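PDB 2PY6: methyltransferase FkbM from Methylobacillus flagellatus KT, which probably transfers methyl groups to a substrate that has not been identified. Local coordinates for residues G37-A40 / N41-E44. Sequence-based numbering, arbitrary orientation.
Sequences GIPA and NVRE
Pro39 and Arg43 meet across the first turn of helix 40-49, where Pro39 is the N-cap residue. The backbone bonds come first. Arg43 N gives a nearly straight bond to Pro39 O at 3.0 Å (N-H...O 164°). Val42 N, also 3.0 Å from Pro39 O, adds a weak, bent second bond. One residue further on, Glu44 N bonds to Ala40 O at 3.0 Å, continuing the i to i+4 pattern. Proline is tolerated at the cap because the helix draws on its carbonyl here and not on the N-H it lacks, and its ring restrains phi.

The apolar contacts join Ile38 and Pro39 to Val42. Ile38 CG2 sits 4.2 Å from Val42 CG1, and these branched apolar side chains suit a buried place against Leu141 of strand 140-142, so the helix start is packed onto the edge of the six-stranded sheet; Ile38 also touches helix 143-149. Val42 turns its other methyl, CG2, to Pro39 CB. Asn41, one residue before Val42, holds its CG between the backbone N and carbonyl carbon (chi1 58°), which swings the amide back along the chain and lays OD1 3.5 Å from Pro39 CB.

Arg43 combines both kinds of contact, its long aliphatic stem lying on Ile38 while its guanidinium reaches polar partners. Its CG packs on Ile38 CG2 at 3.7 Å, and the bend at chi3 (65°) turns the guanidinium toward the preceding loop, where NH1 forms a salt bridge with Asp33. A water at the guanidinium edge, in its plane, accepts from Arg43 NH1 at 2.7 Å and donates to Ile38 O.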
loop_
_atom_site.group_PDB
_atom_site.type_symbol
_atom_site.label_atom_id
_atom_site.label_comp_id
_atom_site.label_asym_id
_atom_site.label_seq_id
_atom_site.Cartn_x
_atom_site.Cartn_y
_atom_site.Cartn_z
ATOM N N GLY A 37 19.232 -22.517 28.048
ATOM C CA GLY A 37 18.758 -21.536 27.068
ATOM C C GLY A 37 17.303 -21.103 27.253
ATOM O O GLY A 37 16.823 -20.204 26.521
ATOM N N ILE A 38 16.587 -21.735 28.192
ATOM C CA ILE A 38 15.216 -21.367 28.467
ATOM C C ILE A 38 15.202 -20.360 29.649
ATOM O O ILE A 38 15.846 -20.583 30.654
ATOM C CB ILE A 38 14.343 -22.610 28.766
ATOM C CG1 ILE A 38 14.460 -23.621 27.611
ATOM C CG2 ILE A 38 12.889 -22.214 29.023
ATOM C CD1 ILE A 38 14.141 -23.042 26.213
ATOM N N PRO A 39 14.498 -19.220 29.499
ATOM C CA PRO A 39 14.450 -18.251 30.614
ATOM C C PRO A 39 13.943 -18.859 31.914
ATOM O O PRO A 39 12.963 -19.590 31.903
ATOM C CB PRO A 39 13.497 -17.171 30.106
ATOM C CG PRO A 39 13.532 -17.306 28.628
ATOM C CD PRO A 39 13.728 -18.754 28.340
ATOM N N ALA A 40 14.644 -18.566 33.009
ATOM C CA ALA A 40 14.352 -19.121 34.336
ATOM C C ALA A 40 12.889 -19.005 34.761
ATOM O O ALA A 40 12.341 -19.930 35.335
ATOM C CB ALA A 40 15.237 -18.425 35.392
ATOM N N ASN A 41 12.266 -17.860 34.489
ATOM C CA ASN A 41 10.888 -17.638 34.900
ATOM C C ASN A 41 9.916 -18.539 34.147
ATOM O O ASN A 41 8.886 -18.958 34.710
ATOM C CB ASN A 41 10.499 -16.148 34.821
ATOM C CG ASN A 41 10.654 -15.541 33.427
ATOM O OD1 ASN A 41 11.229 -16.142 32.503
ATOM N ND2 ASN A 41 10.147 -14.312 33.279
ATOM N N VAL A 42 10.259 -18.872 32.897
ATOM C CA VAL A 42 9.449 -19.811 32.125
ATOM C C VAL A 42 9.684 -21.226 32.631
ATOM O O VAL A 42 8.730 -22.003 32.749
ATOM C CB VAL A 42 9.773 -19.757 30.643
ATOM C CG1 VAL A 42 8.987 -20.840 29.889
ATOM C CG2 VAL A 42 9.486 -18.363 30.078
ATOM N N ARG A 43 10.947 -21.581 32.893
ATOM C CA ARG A 43 11.241 -22.921 33.411
ATOM C C ARG A 43 10.470 -23.203 34.681
ATOM O O ARG A 43 9.969 -24.314 34.863
ATOM C CB ARG A 43 12.724 -23.091 33.716
ATOM C CG ARG A 43 13.587 -23.060 32.506
ATOM C CD ARG A 43 15.025 -23.136 32.809
ATOM N NE ARG A 43 15.369 -24.409 33.404
ATOM C CZ ARG A 43 16.602 -24.910 33.434
ATOM N NH1 ARG A 43 17.598 -24.282 32.862
ATOM N NH2 ARG A 43 16.826 -26.072 34.027
ATOM N N GLU A 44 10.398 -22.212 35.570
ATOM C CA GLU A 44 9.688 -22.415 36.835
ATOM C C GLU A 44 8.179 -22.571 36.632
ATOM O O GLU A 44 7.551 -23.320 37.357
ATOM C CB GLU A 44 10.051 -21.382 37.907
ATOM C CG GLU A 44 9.352 -20.042 37.896
ATOM C CD GLU A 44 9.668 -19.234 39.163
ATOM O OE1 GLU A 44 10.857 -19.229 39.585
ATOM O OE2 GLU A 44 8.730 -18.627 39.739
HETATM O O HOH W 1 17.892 -21.826 31.761
#